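Local coordinates for protein Succinylglutamatedesuccinylase/aspartoacylase (Rhodobacter sphaeroides 2.4.1, PDB 3CDX) that probably hydrolyses carbon-nitrogen bonds of linear amides, as a metal-dependent member of the succinylglutamate desuccinylase/aspartoacylase family, at residues E180-P185 / R231-V236; R259-R264 / M337-D342. All coordinates share one frame; numbering follows the deposited sequence.

Interaction 1. Residues E180-P185 / R231-V236; sequences EAFGAP and RGILNV
The ring of Phe182 lies flat against the backbone of Gly232, and this CH-pi contact is the centre of the apolar part. Gly232 CA stands 3.4 Å from the ring centroid and only 5° off the ring normal. Gly232 has no side chain, and the ring rests directly on its backbone. Phe182 CG is anti to its own N (chi1 -175°), which swings the ring alongside helix 223-239. At the ring edge Val236 CG2 comes within 3.8 Å of Phe182 CD1. Ile233 CG2 makes a looser apolar contact, 4.1 Å from Phe182 CE1. Beyond the two segments, Val146 of strand 144-148 also touches Phe182 and Val236, so the ring contacts both helix 223-239 and a central strand of the catalytic domain, whose zinc-exopeptidase-like fold is a mixed beta sheet covered by helices.

Polar contacts cluster where helix 169-182 ends and its last carbonyls turn towards the neighbouring helix. Gly183 is the first residue out of helical geometry, with positive phi. Asn235 ND2 donates to Phe182 O over 3.2 Å at 152°, from above the carbonyl plane, and makes a weak bond to Ala181 O; the same nitrogen also bonds Glu248 O. Phe182 O is further approached by Gly232 CA at 3.3 Å in a CA-H...O contact.

The third group is the guanidinium of Arg231, whose chain bends at chi3. Its NH2 donates to Gly183 O over 2.7 Å, in both the carbonyl and guanidinium planes. A water bridges Arg231 NE (3.0 Å) and Phe182 O (2.8 Å). The remaining nitrogen, NH1, bonds Ala250 O, while Gln251 NE2 gives Gly183 O a second donor.

Interaction 2. Residues R259-R264 / M337-D342; sequences RHMMVR and MEDYND
Met262 meets residues 338-341 with nearly every atom of its side chain. Its CB lies 4.2 Å from Tyr340 CD1, at the ring edge. With CG set between the backbone N and the carbonyl carbon, CG reaches Asp339 O and packs 3.8 Å from Glu338 CG. SD then accepts a long, weak but straight bond from Asn341 N (3.6 Å, 168°) and stands obliquely to the Tyr340 ring, a Met-aromatic contact.

Backbone bonds flank this chain: Met262 N donates to Glu338 O, Glu338 N returns one to Met262 O, and Tyr340 N reaches His260 O over 2.9 Å. Elsewhere Met261 CB lies 4.0 Å from Met337 SD. Arg259 grips Asp339 OD1 side-on with NE (2.9 Å) and NH2 in a salt bridge, OD1 lying in the guanidinium plane although that plane is turned 65° from the carboxylate. Glu338 instead pairs with Arg314.

The N-to-C directions of strands 259-262 and 337-339 differ by 125°, well short of straight antiparallel. The reciprocal bonds make Met262 and Glu338 a hydrogen-bonded pair, beside the non-hydrogen-bonded Met261-Asp339 pair: an antiparallel beta ladder joining strands 259-271 and 332-339.

In the fold
The two contacts meet directly although their centres are about 18 Å apart. Glu180 OE2 lies 2.8 Å from His260 NE2, a probable hydrogen bond, and Pro185 O lies 3.0 Å from Arg259 N. Thus the chain leaving helix 169-182 runs straight into pairing with strand 259-271, as strand 186-189 continues beside it in parallel. Along the chain interaction 2 comes after interaction 1, helix 223-239 leading on to strand 259-271. Interaction 1 is nearer the metal: the Phe182 side chain is about 10 Å from that of the calcium ligand His149 and about 14 Å from the ion, whereas interaction 2 is remote from the metal.

Interaction 1. Residues E180-P185 / R231-V236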
# COMPACT_ATOMS: atom_id res chain seq x y z
N GLU A 180 -27.95 -19.91 29.55
CA GLU A 180 -29.26 -20.51 29.39
C GLU A 180 -30.33 -19.43 29.18
O GLU A 180 -31.16 -19.54 28.27
CB GLU A 180 -29.63 -21.46 30.57
CG GLU A 180 -28.85 -22.75 30.56
CD GLU A 180 -29.08 -23.64 31.80
OE1 GLU A 180 -30.15 -23.52 32.45
OE2 GLU A 180 -28.17 -24.48 32.09
N ALA A 181 -30.31 -18.39 30.02
CA ALA A 181 -31.23 -17.26 29.86
C ALA A 181 -31.08 -16.55 28.50
O ALA A 181 -32.09 -16.27 27.82
CB ALA A 181 -31.02 -16.25 30.99
N PHE A 182 -29.84 -16.29 28.08
CA PHE A 182 -29.61 -15.64 26.76
C PHE A 182 -30.42 -16.44 25.71
O PHE A 182 -31.10 -15.85 24.89
CB PHE A 182 -28.11 -15.57 26.41
CG PHE A 182 -27.79 -14.81 25.11
CD1 PHE A 182 -27.30 -13.50 25.15
CD2 PHE A 182 -27.98 -15.41 23.86
CE1 PHE A 182 -27.00 -12.79 23.92
CE2 PHE A 182 -27.69 -14.72 22.65
CZ PHE A 182 -27.21 -13.41 22.68
N GLY A 183 -30.34 -17.77 25.76
CA GLY A 183 -31.24 -18.62 24.96
C GLY A 183 -30.93 -18.75 23.48
O GLY A 183 -31.85 -18.73 22.64
N ALA A 184 -29.64 -18.89 23.16
CA ALA A 184 -29.24 -19.22 21.79
C ALA A 184 -29.38 -20.75 21.64
O ALA A 184 -29.37 -21.47 22.64
CB ALA A 184 -27.82 -18.77 21.51
N PRO A 185 -29.52 -21.25 20.41
CA PRO A 185 -29.69 -22.72 20.33
C PRO A 185 -28.60 -23.50 21.03
O PRO A 185 -28.90 -24.55 21.59
CB PRO A 185 -29.68 -23.01 18.83
CG PRO A 185 -30.01 -21.73 18.18
CD PRO A 185 -29.61 -20.60 19.09
N ARG A 231 -33.04 -10.79 20.99
CA ARG A 231 -33.73 -11.48 22.11
C ARG A 231 -32.76 -11.80 23.28
O ARG A 231 -33.12 -11.67 24.43
CB ARG A 231 -34.44 -12.73 21.60
CG ARG A 231 -35.37 -13.42 22.63
CD ARG A 231 -35.96 -14.71 22.13
NE ARG A 231 -34.99 -15.80 22.12
CZ ARG A 231 -35.29 -17.06 21.82
NH1 ARG A 231 -36.54 -17.39 21.52
NH2 ARG A 231 -34.37 -17.99 21.85
N GLY A 232 -31.54 -12.24 22.97
CA GLY A 232 -30.64 -12.72 24.02
C GLY A 232 -30.25 -11.64 25.00
O GLY A 232 -30.09 -11.91 26.20
N ILE A 233 -30.07 -10.41 24.51
CA ILE A 233 -29.69 -9.33 25.39
C ILE A 233 -30.82 -8.86 26.29
O ILE A 233 -30.58 -8.53 27.45
CB ILE A 233 -28.93 -8.16 24.66
CG1 ILE A 233 -29.80 -7.43 23.62
CG2 ILE A 233 -27.62 -8.71 24.01
CD1 ILE A 233 -29.07 -6.23 22.92
N LEU A 234 -32.05 -8.84 25.75
CA LEU A 234 -33.26 -8.61 26.57
C LEU A 234 -33.40 -9.69 27.64
O LEU A 234 -33.60 -9.37 28.80
CB LEU A 234 -34.53 -8.63 25.72
CG LEU A 234 -34.83 -7.42 24.84
CD1 LEU A 234 -36.04 -7.75 23.97
CD2 LEU A 234 -35.05 -6.16 25.67
N ASN A 235 -33.30 -10.96 27.23
CA ASN A 235 -33.30 -12.10 28.14
C ASN A 235 -32.25 -11.98 29.24
O ASN A 235 -32.51 -12.30 30.40
CB ASN A 235 -33.02 -13.40 27.39
CG ASN A 235 -34.21 -13.94 26.62
OD1 ASN A 235 -35.31 -13.39 26.67
ND2 ASN A 235 -33.98 -15.01 25.88
N VAL A 236 -31.05 -11.52 28.88
CA VAL A 236 -30.01 -11.40 29.86
C VAL A 236 -30.44 -10.34 30.89
O VAL A 236 -30.25 -10.53 32.10
CB VAL A 236 -28.64 -11.08 29.27
CG1 VAL A 236 -27.80 -10.42 30.32
CG2 VAL A 236 -27.93 -12.40 28.78
O HOH W 1 -32.00 -15.49 22.21

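Interaction 2. Residues R259-R264 / M337-D342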
# COMPACT_ATOMS: atom_id res chain seq x y z
N ARG A 259 -28.92 -25.73 24.33
CA ARG A 259 -28.19 -26.99 24.49
C ARG A 259 -26.69 -26.68 24.69
O ARG A 259 -26.06 -25.98 23.87
CB ARG A 259 -28.47 -27.93 23.29
CG ARG A 259 -27.87 -29.39 23.37
CD ARG A 259 -28.26 -30.26 22.12
NE ARG A 259 -27.28 -31.34 21.84
CZ ARG A 259 -27.16 -32.02 20.68
NH1 ARG A 259 -27.98 -31.78 19.65
NH2 ARG A 259 -26.23 -32.97 20.53
N HIS A 260 -26.13 -27.20 25.80
CA HIS A 260 -24.76 -26.92 26.12
C HIS A 260 -23.84 -27.91 25.41
O HIS A 260 -24.07 -29.13 25.40
CB HIS A 260 -24.47 -26.98 27.63
CG HIS A 260 -25.22 -25.99 28.46
ND1 HIS A 260 -24.97 -24.63 28.44
CD2 HIS A 260 -26.17 -26.17 29.41
CE1 HIS A 260 -25.76 -24.02 29.30
NE2 HIS A 260 -26.51 -24.93 29.90
N MET A 261 -22.77 -27.37 24.88
CA MET A 261 -21.85 -28.12 24.09
C MET A 261 -20.50 -27.66 24.53
O MET A 261 -20.37 -26.75 25.37
CB MET A 261 -22.10 -27.82 22.61
CG MET A 261 -23.61 -27.80 22.22
SD MET A 261 -24.30 -29.51 22.14
CE MET A 261 -23.50 -30.15 20.66
N MET A 262 -19.47 -28.25 23.92
CA MET A 262 -18.12 -27.98 24.30
C MET A 262 -17.18 -28.32 23.16
O MET A 262 -17.49 -29.13 22.27
CB MET A 262 -17.74 -28.75 25.61
CG MET A 262 -17.79 -30.30 25.58
SD MET A 262 -17.26 -31.13 27.18
CE MET A 262 -15.58 -30.64 27.31
N VAL A 263 -16.03 -27.66 23.19
CA VAL A 263 -14.94 -27.90 22.31
C VAL A 263 -13.72 -28.06 23.21
O VAL A 263 -13.35 -27.13 23.93
CB VAL A 263 -14.69 -26.71 21.33
CG1 VAL A 263 -13.43 -26.98 20.53
CG2 VAL A 263 -15.89 -26.51 20.39
N ARG A 264 -13.09 -29.24 23.18
CA ARG A 264 -11.94 -29.47 24.07
C ARG A 264 -10.74 -30.19 23.45
O ARG A 264 -9.63 -30.09 23.97
CB ARG A 264 -12.39 -30.15 25.38
N MET A 337 -18.29 -29.21 17.73
CA MET A 337 -18.68 -29.15 19.13
C MET A 337 -19.40 -30.46 19.46
O MET A 337 -19.91 -31.08 18.56
CB MET A 337 -19.55 -27.93 19.43
CG MET A 337 -20.91 -27.83 18.71
SD MET A 337 -21.76 -26.25 18.99
CE MET A 337 -23.12 -26.60 17.92
N GLU A 338 -19.42 -30.86 20.73
CA GLU A 338 -20.02 -32.12 21.21
C GLU A 338 -20.83 -31.76 22.45
O GLU A 338 -20.61 -30.69 23.03
CB GLU A 338 -18.93 -33.17 21.54
CG GLU A 338 -17.96 -32.81 22.71
CD GLU A 338 -16.71 -33.73 22.85
OE1 GLU A 338 -16.76 -34.92 22.43
OE2 GLU A 338 -15.66 -33.25 23.40
N ASP A 339 -21.78 -32.63 22.85
CA ASP A 339 -22.60 -32.42 24.06
C ASP A 339 -21.70 -32.13 25.24
O ASP A 339 -20.62 -32.74 25.37
CB ASP A 339 -23.43 -33.67 24.41
CG ASP A 339 -24.62 -33.87 23.47
OD1 ASP A 339 -25.01 -32.93 22.75
OD2 ASP A 339 -25.19 -34.99 23.48
N TYR A 340 -22.15 -31.20 26.07
CA TYR A 340 -21.44 -30.77 27.25
C TYR A 340 -21.42 -31.84 28.35
O TYR A 340 -22.46 -32.41 28.67
CB TYR A 340 -22.08 -29.52 27.83
CG TYR A 340 -21.40 -28.97 29.07
CD1 TYR A 340 -20.15 -28.34 28.98
CD2 TYR A 340 -21.99 -29.10 30.33
CE1 TYR A 340 -19.50 -27.83 30.13
CE2 TYR A 340 -21.35 -28.60 31.49
CZ TYR A 340 -20.12 -27.96 31.37
OH TYR A 340 -19.51 -27.48 32.50
N ASN A 341 -20.24 -32.05 28.93
CA ASN A 341 -20.09 -32.82 30.16
C ASN A 341 -19.39 -31.98 31.22
O ASN A 341 -18.26 -31.48 31.00
CB ASN A 341 -19.29 -34.11 29.88
CG ASN A 341 -19.14 -35.00 31.12
OD1 ASN A 341 -18.38 -34.70 32.05
ND2 ASN A 341 -19.85 -36.12 31.12
N ASP A 342 -20.05 -31.79 32.36
CA ASP A 342 -19.43 -31.09 33.50
C ASP A 342 -18.53 -32.04 34.28
O ASP A 342 -17.32 -31.81 34.41
CB ASP A 342 -20.50 -30.50 34.42
CG ASP A 342 -19.91 -29.67 35.57
OD1 ASP A 342 -18.67 -29.43 35.59
OD2 ASP A 342 -20.69 -29.27 36.46